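Local coordinates for protein argonaute (Methanocaldococcus jannaschii, PDB 5G5S) that uses short single-stranded DNA guides to bind complementary target DNA strands and slice them as a metal-dependent endonuclease, possibly in defence against invading genetic elements, at residues Lys455-Asn460 against Gly484-Lys489; Gly518-Val523 against Arg531-Ile536; Leu625-Pro630 against Tyr679-Ala684; Asn669-Tyr674 against Pro685-Asp690. One frame throughout, in Å; residues are numbered along the deposited sequence.

Contact 1 of 4, residues Lys455-Asn460 against Gly484-Lys489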
loop_
_atom_site.group_PDB
_atom_site.type_symbol
_atom_site.label_atom_id
_atom_site.label_comp_id
_atom_site.label_asym_id
_atom_site.label_seq_id
_atom_site.Cartn_x
_atom_site.Cartn_y
_atom_site.Cartn_z
ATOM N N LYS A 455 -7.388 -5.644 -25.286
ATOM C CA LYS A 455 -8.499 -4.727 -24.963
ATOM C C LYS A 455 -9.710 -5.408 -24.261
ATOM O O LYS A 455 -10.829 -4.882 -24.302
ATOM C CB LYS A 455 -8.915 -3.861 -26.176
ATOM N N ILE A 456 -9.473 -6.560 -23.599
ATOM C CA ILE A 456 -10.513 -7.308 -22.883
ATOM C C ILE A 456 -10.382 -7.052 -21.380
ATOM O O ILE A 456 -9.426 -7.521 -20.759
ATOM C CB ILE A 456 -10.526 -8.850 -23.193
ATOM C CG1 ILE A 456 -10.099 -9.242 -24.646
ATOM C CG2 ILE A 456 -11.815 -9.533 -22.731
ATOM C CD1 ILE A 456 -10.997 -8.836 -25.821
ATOM N N ILE A 457 -11.334 -6.304 -20.800
ATOM C CA ILE A 457 -11.377 -6.043 -19.350
ATOM C C ILE A 457 -11.936 -7.340 -18.741
ATOM O O ILE A 457 -12.815 -7.957 -19.343
ATOM C CB ILE A 457 -12.221 -4.782 -19.003
ATOM C CG1 ILE A 457 -11.573 -3.520 -19.605
ATOM C CG2 ILE A 457 -12.429 -4.634 -17.472
ATOM C CD1 ILE A 457 -12.504 -2.346 -19.809
ATOM N N SER A 458 -11.384 -7.794 -17.613
ATOM C CA SER A 458 -11.813 -9.065 -17.040
ATOM C C SER A 458 -11.856 -9.109 -15.534
ATOM O O SER A 458 -11.155 -8.346 -14.865
ATOM C CB SER A 458 -10.922 -10.195 -17.550
ATOM O OG SER A 458 -9.548 -9.879 -17.402
ATOM N N GLN A 459 -12.652 -10.047 -15.003
ATOM C CA GLN A 459 -12.748 -10.297 -13.574
ATOM C C GLN A 459 -12.834 -11.796 -13.311
ATOM O O GLN A 459 -13.607 -12.505 -13.965
ATOM C CB GLN A 459 -13.915 -9.527 -12.921
ATOM C CG GLN A 459 -13.953 -9.598 -11.374
ATOM C CD GLN A 459 -12.670 -9.187 -10.686
ATOM O OE1 GLN A 459 -12.058 -9.955 -9.938
ATOM N NE2 GLN A 459 -12.231 -7.969 -10.914
ATOM N N ASN A 460 -12.010 -12.269 -12.364
ATOM C CA ASN A 460 -11.968 -13.664 -11.950
ATOM C C ASN A 460 -12.715 -13.849 -10.643
ATOM O O ASN A 460 -12.764 -12.934 -9.820
ATOM C CB ASN A 460 -10.529 -14.198 -11.872
ATOM C CG ASN A 460 -9.575 -13.421 -10.984
ATOM O OD1 ASN A 460 -9.640 -12.196 -10.845
ATOM N ND2 ASN A 460 -8.611 -14.123 -10.418
ATOM N N GLY A 484 -16.548 -0.955 -11.303
ATOM C CA GLY A 484 -15.293 -0.255 -11.038
ATOM C C GLY A 484 -14.292 -0.434 -12.160
ATOM O O GLY A 484 -13.675 0.529 -12.603
ATOM N N LYS A 485 -14.153 -1.667 -12.647
ATOM C CA LYS A 485 -13.273 -2.036 -13.752
ATOM C C LYS A 485 -13.742 -1.424 -15.054
ATOM O O LYS A 485 -12.930 -1.220 -15.949
ATOM C CB LYS A 485 -13.113 -3.566 -13.852
ATOM C CG LYS A 485 -12.370 -4.142 -12.633
ATOM C CD LYS A 485 -11.744 -5.494 -12.893
ATOM C CE LYS A 485 -10.337 -5.399 -13.399
ATOM N NZ LYS A 485 -9.613 -6.683 -13.231
ATOM N N LEU A 486 -15.034 -1.069 -15.143
ATOM C CA LEU A 486 -15.573 -0.406 -16.335
ATOM C C LEU A 486 -15.691 1.121 -16.172
ATOM O O LEU A 486 -16.315 1.784 -17.004
ATOM C CB LEU A 486 -16.890 -1.051 -16.811
ATOM C CG LEU A 486 -16.786 -2.479 -17.361
ATOM C CD1 LEU A 486 -18.130 -3.164 -17.326
ATOM C CD2 LEU A 486 -16.197 -2.507 -18.774
ATOM N N GLY A 487 -15.051 1.655 -15.119
ATOM C CA GLY A 487 -15.022 3.075 -14.776
ATOM C C GLY A 487 -16.380 3.688 -14.523
ATOM O O GLY A 487 -16.554 4.895 -14.680
ATOM N N ILE A 488 -17.358 2.862 -14.142
ATOM C CA ILE A 488 -18.718 3.321 -13.860
ATOM C C ILE A 488 -18.764 3.951 -12.464
ATOM O O ILE A 488 -18.411 3.304 -11.483
ATOM C CB ILE A 488 -19.783 2.197 -14.094
ATOM C CG1 ILE A 488 -19.831 1.810 -15.590
ATOM C CG2 ILE A 488 -21.176 2.628 -13.596
ATOM C CD1 ILE A 488 -20.462 0.452 -15.939
ATOM N N LYS A 489 -19.182 5.221 -12.398
ATOM C CA LYS A 489 -19.308 5.990 -11.159
ATOM C C LYS A 489 -20.666 5.648 -10.578
ATOM O O LYS A 489 -21.625 6.391 -10.766
ATOM C CB LYS A 489 -19.205 7.507 -11.449
ATOM C CG LYS A 489 -17.794 8.014 -11.605
ATOM C CD LYS A 489 -17.250 7.839 -12.999
ATOM C CE LYS A 489 -15.765 7.604 -12.953
ATOM N NZ LYS A 489 -15.250 7.362 -14.314
#

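Contact 2 of 4, residues Gly518-Val523 against Arg531-Ile536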
loop_
_atom_site.group_PDB
_atom_site.type_symbol
_atom_site.label_atom_id
_atom_site.label_comp_id
_atom_site.label_asym_id
_atom_site.label_seq_id
_atom_site.Cartn_x
_atom_site.Cartn_y
_atom_site.Cartn_z
ATOM N N GLY A 518 7.559 7.099 -13.329
ATOM C CA GLY A 518 7.972 6.958 -11.940
ATOM C C GLY A 518 6.872 6.932 -10.904
ATOM O O GLY A 518 7.137 6.637 -9.735
ATOM N N GLY A 519 5.652 7.254 -11.314
ATOM C CA GLY A 519 4.538 7.284 -10.390
ATOM C C GLY A 519 3.161 7.402 -10.994
ATOM O O GLY A 519 2.964 7.248 -12.202
ATOM N N CYS A 520 2.196 7.668 -10.116
ATOM C CA CYS A 520 0.793 7.779 -10.466
ATOM C C CYS A 520 0.106 8.658 -9.474
ATOM O O CYS A 520 0.415 8.610 -8.289
ATOM C CB CYS A 520 0.145 6.393 -10.512
ATOM S SG CYS A 520 -1.627 6.399 -10.897
ATOM N N THR A 521 -0.857 9.436 -9.961
ATOM C CA THR A 521 -1.754 10.257 -9.164
ATOM C C THR A 521 -3.171 9.774 -9.498
ATOM O O THR A 521 -3.535 9.666 -10.676
ATOM C CB THR A 521 -1.561 11.768 -9.437
ATOM O OG1 THR A 521 -0.232 12.134 -9.071
ATOM C CG2 THR A 521 -2.520 12.635 -8.630
ATOM N N VAL A 522 -3.942 9.435 -8.468
ATOM C CA VAL A 522 -5.344 9.081 -8.645
ATOM C C VAL A 522 -6.129 10.287 -8.136
ATOM O O VAL A 522 -6.023 10.651 -6.971
ATOM C CB VAL A 522 -5.772 7.698 -8.082
ATOM C CG1 VAL A 522 -7.262 7.458 -8.289
ATOM C CG2 VAL A 522 -4.991 6.590 -8.773
ATOM N N VAL A 523 -6.785 10.991 -9.063
ATOM C CA VAL A 523 -7.522 12.217 -8.791
ATOM C C VAL A 523 -8.990 11.947 -8.471
ATOM O O VAL A 523 -9.722 11.399 -9.289
ATOM C CB VAL A 523 -7.349 13.238 -9.953
ATOM C CG1 VAL A 523 -8.025 14.570 -9.628
ATOM C CG2 VAL A 523 -5.873 13.447 -10.307
ATOM N N ARG A 531 -11.662 10.986 -11.189
ATOM C CA ARG A 531 -11.678 11.863 -12.352
ATOM C C ARG A 531 -10.548 11.515 -13.302
ATOM O O ARG A 531 -10.724 11.633 -14.515
ATOM C CB ARG A 531 -11.635 13.347 -11.945
ATOM C CG ARG A 531 -12.830 13.791 -11.077
ATOM C CD ARG A 531 -14.204 13.565 -11.710
ATOM N NE ARG A 531 -14.447 14.439 -12.863
ATOM C CZ ARG A 531 -15.082 15.608 -12.811
ATOM N NH1 ARG A 531 -15.557 16.066 -11.656
ATOM N NH2 ARG A 531 -15.250 16.327 -13.915
ATOM N N ARG A 532 -9.386 11.088 -12.754
ATOM C CA ARG A 532 -8.195 10.700 -13.518
ATOM C C ARG A 532 -7.337 9.680 -12.758
ATOM O O ARG A 532 -7.204 9.741 -11.534
ATOM C CB ARG A 532 -7.292 11.922 -13.832
ATOM C CG ARG A 532 -7.919 13.122 -14.550
ATOM C CD ARG A 532 -8.135 12.891 -16.034
ATOM N NE ARG A 532 -6.890 13.052 -16.771
ATOM C CZ ARG A 532 -6.540 14.160 -17.412
ATOM N NH1 ARG A 532 -7.356 15.209 -17.437
ATOM N NH2 ARG A 532 -5.384 14.221 -18.057
ATOM N N ILE A 533 -6.755 8.750 -13.503
ATOM C CA ILE A 533 -5.738 7.818 -13.043
ATOM C C ILE A 533 -4.562 8.294 -13.919
ATOM O O ILE A 533 -4.488 7.979 -15.109
ATOM C CB ILE A 533 -6.099 6.332 -13.211
ATOM C CG1 ILE A 533 -7.446 5.999 -12.516
ATOM C CG2 ILE A 533 -4.944 5.452 -12.693
ATOM C CD1 ILE A 533 -8.093 4.671 -12.950
ATOM N N GLN A 534 -3.764 9.207 -13.358
ATOM C CA GLN A 534 -2.684 9.882 -14.053
ATOM C C GLN A 534 -1.285 9.309 -13.855
ATOM O O GLN A 534 -0.661 9.631 -12.846
ATOM C CB GLN A 534 -2.711 11.396 -13.705
ATOM C CG GLN A 534 -2.122 12.304 -14.780
ATOM C CD GLN A 534 -2.754 12.072 -16.130
ATOM O OE1 GLN A 534 -3.960 12.298 -16.333
ATOM N NE2 GLN A 534 -1.966 11.545 -17.058
ATOM N N PRO A 535 -0.718 8.568 -14.846
ATOM C CA PRO A 535 0.695 8.149 -14.729
ATOM C C PRO A 535 1.597 9.390 -14.749
ATOM O O PRO A 535 1.265 10.369 -15.412
ATOM C CB PRO A 535 0.935 7.296 -15.990
ATOM C CG PRO A 535 -0.422 7.011 -16.556
ATOM C CD PRO A 535 -1.289 8.160 -16.148
ATOM N N ILE A 536 2.696 9.372 -13.990
ATOM C CA ILE A 536 3.631 10.506 -13.929
ATOM C C ILE A 536 4.985 10.071 -14.467
ATOM O O ILE A 536 5.561 9.104 -13.965
ATOM C CB ILE A 536 3.753 11.146 -12.495
ATOM C CG1 ILE A 536 2.382 11.392 -11.780
ATOM C CG2 ILE A 536 4.669 12.391 -12.482
ATOM C CD1 ILE A 536 1.400 12.395 -12.435
#

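Contact 3 of 4, residues Leu625-Pro630 against Tyr679-Ala684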
loop_
_atom_site.group_PDB
_atom_site.type_symbol
_atom_site.label_atom_id
_atom_site.label_comp_id
_atom_site.label_asym_id
_atom_site.label_seq_id
_atom_site.Cartn_x
_atom_site.Cartn_y
_atom_site.Cartn_z
ATOM N N LEU A 625 -7.844 3.188 12.635
ATOM C CA LEU A 625 -8.232 1.777 12.582
ATOM C C LEU A 625 -9.650 1.665 11.945
ATOM O O LEU A 625 -10.666 1.588 12.658
ATOM C CB LEU A 625 -8.122 1.137 13.979
ATOM C CG LEU A 625 -8.119 -0.393 14.065
ATOM C CD1 LEU A 625 -6.889 -1.001 13.381
ATOM C CD2 LEU A 625 -8.175 -0.850 15.518
ATOM N N PRO A 626 -9.728 1.714 10.583
ATOM C CA PRO A 626 -11.045 1.799 9.934
ATOM C C PRO A 626 -11.900 0.550 9.766
ATOM O O PRO A 626 -13.096 0.597 10.023
ATOM C CB PRO A 626 -10.726 2.447 8.576
ATOM C CG PRO A 626 -9.339 1.982 8.262
ATOM C CD PRO A 626 -8.632 1.863 9.593
ATOM N N HIS A 627 -11.312 -0.521 9.257
ATOM C CA HIS A 627 -12.009 -1.725 8.823
ATOM C C HIS A 627 -12.037 -2.905 9.778
ATOM O O HIS A 627 -11.099 -3.119 10.547
ATOM C CB HIS A 627 -11.399 -2.153 7.467
ATOM C CG HIS A 627 -9.951 -2.548 7.552
ATOM N ND1 HIS A 627 -9.077 -1.931 8.442
ATOM C CD2 HIS A 627 -9.274 -3.501 6.867
ATOM C CE1 HIS A 627 -7.914 -2.543 8.286
ATOM N NE2 HIS A 627 -7.983 -3.496 7.348
ATOM N N LYS A 628 -13.093 -3.703 9.684
ATOM C CA LYS A 628 -13.219 -4.901 10.492
ATOM C C LYS A 628 -12.357 -5.974 9.840
ATOM O O LYS A 628 -12.277 -6.050 8.621
ATOM C CB LYS A 628 -14.671 -5.356 10.554
ATOM N N THR A 629 -11.700 -6.789 10.655
ATOM C CA THR A 629 -10.833 -7.840 10.147
ATOM C C THR A 629 -11.138 -9.169 10.826
ATOM O O THR A 629 -11.456 -9.204 12.011
ATOM C CB THR A 629 -9.360 -7.467 10.384
ATOM O OG1 THR A 629 -9.143 -6.130 9.931
ATOM C CG2 THR A 629 -8.425 -8.387 9.632
ATOM N N PRO A 630 -11.032 -10.263 10.076
ATOM C CA PRO A 630 -11.284 -11.601 10.616
ATOM C C PRO A 630 -10.295 -11.924 11.717
ATOM O O PRO A 630 -10.662 -12.480 12.745
ATOM C CB PRO A 630 -11.021 -12.519 9.420
ATOM C CG PRO A 630 -11.035 -11.638 8.221
ATOM C CD PRO A 630 -10.539 -10.313 8.694
ATOM N N TYR A 679 -14.860 -2.260 3.253
ATOM C CA TYR A 679 -14.079 -1.020 3.189
ATOM C C TYR A 679 -12.571 -1.257 3.188
ATOM O O TYR A 679 -12.116 -2.316 3.631
ATOM C CB TYR A 679 -14.542 0.005 4.259
ATOM C CG TYR A 679 -16.039 -0.002 4.524
ATOM C CD1 TYR A 679 -16.957 -0.020 3.474
ATOM C CD2 TYR A 679 -16.538 0.024 5.823
ATOM C CE1 TYR A 679 -18.333 -0.082 3.713
ATOM C CE2 TYR A 679 -17.913 -0.019 6.074
ATOM C CZ TYR A 679 -18.807 -0.072 5.014
ATOM O OH TYR A 679 -20.165 -0.104 5.245
ATOM N N LEU A 680 -11.799 -0.301 2.633
ATOM C CA LEU A 680 -10.341 -0.427 2.524
ATOM C C LEU A 680 -9.625 -0.082 3.818
ATOM O O LEU A 680 -10.196 0.590 4.665
ATOM C CB LEU A 680 -9.806 0.437 1.367
ATOM C CG LEU A 680 -10.372 0.146 -0.026
ATOM C CD1 LEU A 680 -10.250 1.345 -0.926
ATOM C CD2 LEU A 680 -9.749 -1.094 -0.635
ATOM N N ARG A 681 -8.377 -0.540 3.973
ATOM C CA ARG A 681 -7.547 -0.214 5.122
ATOM C C ARG A 681 -7.045 1.243 4.953
ATOM O O ARG A 681 -6.992 2.021 5.920
ATOM C CB ARG A 681 -6.341 -1.176 5.218
ATOM C CG ARG A 681 -5.512 -0.936 6.487
ATOM C CD ARG A 681 -4.417 -1.943 6.719
ATOM N NE ARG A 681 -3.539 -1.463 7.788
ATOM C CZ ARG A 681 -2.220 -1.321 7.685
ATOM N NH1 ARG A 681 -1.591 -1.668 6.566
ATOM N NH2 ARG A 681 -1.514 -0.872 8.713
ATOM N N ILE A 682 -6.665 1.592 3.715
ATOM C CA ILE A 682 -6.154 2.919 3.408
ATOM C C ILE A 682 -7.067 3.655 2.425
ATOM O O ILE A 682 -7.680 2.986 1.601
ATOM C CB ILE A 682 -4.632 2.942 3.043
ATOM C CG1 ILE A 682 -4.332 2.280 1.700
ATOM C CG2 ILE A 682 -3.723 2.423 4.192
ATOM C CD1 ILE A 682 -3.130 2.882 1.046
ATOM N N PRO A 683 -7.213 5.011 2.510
ATOM C CA PRO A 683 -8.108 5.729 1.575
ATOM C C PRO A 683 -7.959 5.344 0.100
ATOM O O PRO A 683 -6.848 5.185 -0.366
ATOM C CB PRO A 683 -7.745 7.199 1.816
ATOM C CG PRO A 683 -7.279 7.242 3.211
ATOM C CD PRO A 683 -6.569 5.952 3.456
ATOM N N ALA A 684 -9.079 5.200 -0.631
ATOM C CA ALA A 684 -9.089 4.817 -2.053
ATOM C C ALA A 684 -8.125 5.588 -3.010
ATOM O O ALA A 684 -7.451 4.912 -3.787
ATOM C CB ALA A 684 -10.511 4.764 -2.597
#

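Contact 4 of 4, residues Asn669-Tyr674 against Pro685-Asp690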
loop_
_atom_site.group_PDB
_atom_site.type_symbol
_atom_site.label_atom_id
_atom_site.label_comp_id
_atom_site.label_asym_id
_atom_site.label_seq_id
_atom_site.Cartn_x
_atom_site.Cartn_y
_atom_site.Cartn_z
ATOM N N ASN A 669 -14.767 2.268 -2.335
ATOM C CA ASN A 669 -14.209 0.999 -2.759
ATOM C C ASN A 669 -15.051 0.262 -3.823
ATOM O O ASN A 669 -16.262 0.110 -3.669
ATOM C CB ASN A 669 -14.062 0.099 -1.500
ATOM C CG ASN A 669 -13.278 -1.159 -1.727
ATOM O OD1 ASN A 669 -13.439 -2.165 -1.042
ATOM N ND2 ASN A 669 -12.359 -1.112 -2.650
ATOM N N TYR A 670 -14.372 -0.228 -4.876
ATOM C CA TYR A 670 -14.927 -1.077 -5.917
ATOM C C TYR A 670 -14.210 -2.427 -5.882
ATOM O O TYR A 670 -14.539 -3.287 -6.667
ATOM C CB TYR A 670 -14.840 -0.420 -7.296
ATOM C CG TYR A 670 -15.846 0.694 -7.496
ATOM C CD1 TYR A 670 -17.128 0.427 -7.976
ATOM C CD2 TYR A 670 -15.508 2.020 -7.244
ATOM C CE1 TYR A 670 -18.052 1.449 -8.180
ATOM C CE2 TYR A 670 -16.429 3.048 -7.430
ATOM C CZ TYR A 670 -17.701 2.758 -7.894
ATOM O OH TYR A 670 -18.607 3.772 -8.083
ATOM N N SER A 671 -13.251 -2.619 -4.955
ATOM C CA SER A 671 -12.500 -3.868 -4.727
ATOM C C SER A 671 -13.271 -4.715 -3.691
ATOM O O SER A 671 -12.711 -5.160 -2.686
ATOM C CB SER A 671 -11.084 -3.577 -4.227
ATOM O OG SER A 671 -10.442 -2.564 -4.983
ATOM N N ALA A 672 -14.568 -4.907 -3.947
ATOM C CA ALA A 672 -15.501 -5.630 -3.095
ATOM C C ALA A 672 -15.173 -7.120 -2.924
ATOM O O ALA A 672 -15.527 -7.703 -1.898
ATOM C CB ALA A 672 -16.909 -5.449 -3.621
ATOM N N LEU A 673 -14.482 -7.720 -3.909
ATOM C CA LEU A 673 -14.093 -9.135 -3.897
ATOM C C LEU A 673 -12.778 -9.400 -3.151
ATOM O O LEU A 673 -12.545 -10.535 -2.730
ATOM C CB LEU A 673 -14.007 -9.684 -5.329
ATOM C CG LEU A 673 -15.307 -9.807 -6.118
ATOM C CD1 LEU A 673 -15.032 -9.750 -7.608
ATOM C CD2 LEU A 673 -16.068 -11.090 -5.746
ATOM N N TYR A 674 -11.928 -8.363 -2.985
ATOM C CA TYR A 674 -10.636 -8.467 -2.299
ATOM C C TYR A 674 -10.648 -7.854 -0.899
ATOM O O TYR A 674 -11.650 -7.265 -0.476
ATOM C CB TYR A 674 -9.511 -7.798 -3.117
ATOM C CG TYR A 674 -9.412 -8.195 -4.574
ATOM C CD1 TYR A 674 -9.503 -9.531 -4.962
ATOM C CD2 TYR A 674 -9.131 -7.249 -5.553
ATOM C CE1 TYR A 674 -9.396 -9.904 -6.302
ATOM C CE2 TYR A 674 -8.985 -7.614 -6.890
ATOM C CZ TYR A 674 -9.138 -8.941 -7.265
ATOM O OH TYR A 674 -9.015 -9.298 -8.587
ATOM N N PRO A 685 -7.950 6.942 -2.941
ATOM C CA PRO A 685 -6.992 7.600 -3.860
ATOM C C PRO A 685 -5.560 7.047 -3.797
ATOM O O PRO A 685 -4.984 6.719 -4.847
ATOM C CB PRO A 685 -7.070 9.078 -3.458
ATOM C CG PRO A 685 -8.408 9.219 -2.805
ATOM C CD PRO A 685 -8.642 7.943 -2.098
ATOM N N ILE A 686 -5.002 6.909 -2.565
ATOM C CA ILE A 686 -3.649 6.383 -2.350
ATOM C C ILE A 686 -3.574 4.864 -2.605
ATOM O O ILE A 686 -2.620 4.402 -3.235
ATOM C CB ILE A 686 -2.983 6.880 -1.020
ATOM C CG1 ILE A 686 -1.512 6.395 -0.892
ATOM C CG2 ILE A 686 -3.828 6.550 0.228
ATOM C CD1 ILE A 686 -0.712 6.975 0.239
ATOM N N HIS A 687 -4.612 4.112 -2.177
ATOM C CA HIS A 687 -4.737 2.660 -2.385
ATOM C C HIS A 687 -4.665 2.287 -3.885
ATOM O O HIS A 687 -3.964 1.348 -4.248
ATOM C CB HIS A 687 -6.054 2.138 -1.754
ATOM C CG HIS A 687 -6.391 0.725 -2.110
ATOM N ND1 HIS A 687 -5.854 -0.346 -1.408
ATOM C CD2 HIS A 687 -7.205 0.246 -3.080
ATOM C CE1 HIS A 687 -6.342 -1.432 -1.976
ATOM N NE2 HIS A 687 -7.149 -1.130 -2.996
ATOM N N TYR A 688 -5.425 3.003 -4.728
ATOM C CA TYR A 688 -5.481 2.760 -6.162
ATOM C C TYR A 688 -4.250 3.269 -6.912
ATOM O O TYR A 688 -3.872 2.658 -7.909
ATOM C CB TYR A 688 -6.813 3.233 -6.774
ATOM C CG TYR A 688 -7.993 2.367 -6.381
ATOM C CD1 TYR A 688 -7.983 0.991 -6.610
ATOM C CD2 TYR A 688 -9.154 2.933 -5.860
ATOM C CE1 TYR A 688 -9.080 0.193 -6.281
ATOM C CE2 TYR A 688 -10.257 2.147 -5.532
ATOM C CZ TYR A 688 -10.210 0.774 -5.733
ATOM O OH TYR A 688 -11.285 -0.003 -5.386
ATOM N N ALA A 689 -3.601 4.348 -6.418
ATOM C CA ALA A 689 -2.344 4.853 -6.983
ATOM C C ALA A 689 -1.261 3.752 -6.821
ATOM O O ALA A 689 -0.511 3.477 -7.765
ATOM C CB ALA A 689 -1.901 6.121 -6.267
ATOM N N ASP A 690 -1.218 3.112 -5.632
ATOM C CA ASP A 690 -0.279 2.034 -5.338
ATOM C C ASP A 690 -0.541 0.801 -6.214
ATOM O O ASP A 690 0.407 0.217 -6.730
ATOM C CB ASP A 690 -0.283 1.678 -3.845
ATOM C CG ASP A 690 0.703 0.573 -3.503
ATOM O OD1 ASP A 690 1.929 0.786 -3.688
ATOM O OD2 ASP A 690 0.251 -0.527 -3.117
#

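Contact 1 of 4, residues Lys455-Asn460 against Gly484-Lys489
The polar part of this contact is one hydrogen bond from K485 to S458. NZ of K485 lies 2.8 Å from the backbone O of S458. The C=O...N angle is 177°, so the ammonium group meets the carbonyl head on. The lysine reaches it through a bend at chi3 (90°), which turns the end of the chain toward the strand. The same NZ also makes a salt bridge with OXT of I715, the C-terminal carboxylate. K485 therefore links a strand carbonyl to the end of the chain. The carboxylate would be expected to favour the charged form of the lysine. Q459 crosses the aliphatic part of K485 at about a right angle.

The segments belong to the Mid domain. I457 to N460 lie on strand 456-462, an outermost strand of its four-stranded parallel sheet. K485 is the last residue of helix 473-485. Q459 falls in the region that binds the 5'-phosphorylated end of the guide DNA and has been seen as a ligand of a divalent cation. K485 is also inferred to bind a divalent cation.

The apolar part is made by I457. Its CG2 branch packs on CB of K485 at 3.8 Å, and the two side chains run past each other in opposite directions. Its other branch ends in CD1, which meets CD2 of L486, also at 3.8 Å.

A Schellman motif ends the helix through backbone bonds, with G487 (positive phi) as C' residue. N of I488 bonds to O of M483, and N of G487 to O of G484 at 3.1 Å.

Contact 2 of 4, residues Gly518-Val523 against Arg531-Ile536
The flat guanidinium of R532, a residue that packs side by side with V523 (CB of R532 to CG2 of V523 4.1 Å), turns its NE and NH2 side to the amide oxygen of Q534. Both bonds to OE1 are weak. NH2 also bonds to O of A558. The proline ring of P535 is on the other face of the sheet, with C520, V522 and I533. There CG2 of I533 touches SG of C520 at 3.9 Å and CG2 of V522 at 4.1 Å. SG gets there because C520 has it opposite the backbone N (chi1 178°). T521 and I536 share the face of R532, and OG1 of T521 is 3.7 Å from CD1 of I536.

The backbones form an antiparallel beta hairpin. T521 and Q534 are a hydrogen-bonded pair, with N of Q534 2.7 Å from O of T521. C520-P535 and V522-I533 are non-hydrogen-bonded pairs. A classic bulge occurs at each end. G518 and G519 both donate to O of I536, so two bonds grip that oxygen. R531 and R532 both face V523. N of R531 makes a short, straight bond to O of V523 (2.7 Å, 171°), while that from R532 is weak.

In the RNase H-like PIWI fold, strand 517-525 runs between strands 530-537 and 501-506, the latter carrying D506. Helix 547-556 covers T521, Q534 and I536. Helix 684-697 covers the other face, with F692 on C520 and P535 and A689 on V522.

Contact 3 of 4, residues Leu625-Pro630 against Tyr679-Ala684
The imidazole of H627 overlaps the aliphatic chain of R681. CB of R681 lies over one face of the ring, 3.9 Å from its centroid and 27° off the normal, a CH-pi contact. CG of R681 comes still nearer to the rim, 3.4 Å from CE1 of H627. The opposite face is approached by OG1 of T629, offset toward the rim. The ring is therefore held between the arginine and a residue two places along its own loop. H627 has chi1 at 64°, with CG between the backbone N and the carbonyl carbon, and this sets the ring against R681.

R681 is extended from CG to NE, so its guanidinium is carried past the imidazole. The two planes stand 34° apart. NH2 bonds to the carbonyl oxygens of K601 and P635, and NE bonds to that of N634.

P626, beside H627 in the chain, adds a second contact. Its CG sits 3.3 Å from the backbone O of R681. CB of H627 faces the backbone O of Y679 at 3.9 Å. Y663 of helix 656-666 packs against both P626 and Y679.

The contact joins two loops of the PIWI domain. One follows strand 621-625 and includes H627, in a region that binds the 5'-phosphorylated end of the guide DNA. The other leads into helix 684-697, with P683 at its N-cap position.

No hydrogen bond crosses between the segments. The arginine meets the ring with carbon and spends its N-H groups on backbone carbonyls, yet its nearby positive charge would probably disfavour a second proton on the imidazole.

Contact 4 of 4, residues Asn669-Tyr674 against Pro685-Asp690
H687 is the first of the segment to near the loop, at S671. Its NE2 is 4.1 Å from OG of S671, which lies near the plane of the imidazole at its edge. NE2 is hydrogen-bonded to NZ of K691, one turn on. CD2 of H687 sits over one face of the Y688 ring, offset toward its rim.

Y688 carries the contact. Its chi1 of -71° sets CG opposite the carbonyl carbon, and the ring reaches into the loop 669-674. The hydroxyl pairs with OG of S671 at 2.7 Å, and either may be the donor. The serine oxygen comes in at the ring edge, 3.3 Å from CE1 of Y688. N of Y670 donates to the same OH at 3.1 Å, with a nearly straight N-H...O angle of 164°. These two bonds tie a buried hydroxyl to the loop at the inverse gamma turn centred on S671, which interacts with the guide DNA.

D690 follows two residues later. It is probably catalytic and a manganese ligand, as in related Argonautes, and its carboxylate lies close to that of D506. Helix 684-697 thus links a guide-contacting loop to the RNase H-like active site of the PIWI domain.

Overall arrangement
The contacts come along the chain as contact 1, then contact 2, then contacts 3 and 4, whose segments alternate. Contact 1 belongs to the Mid domain and contacts 2 to 4 to the PIWI part. Contacts 3 and 4 are closest, with centres 11 Å apart, and share the start of helix 684-697. L680 packs there on N669 and H687. Contact 4 is central: its centre lies 13 Å from contact 1, which it meets through Y670 and Y674, and 14 Å from the hairpin of contact 2. Contacts 1 and 3 do not touch, with centres 23 Å apart. Each includes part of a region binding the 5' end of the guide. Contact 4 therefore bridges guide-binding parts and the catalytic sheet.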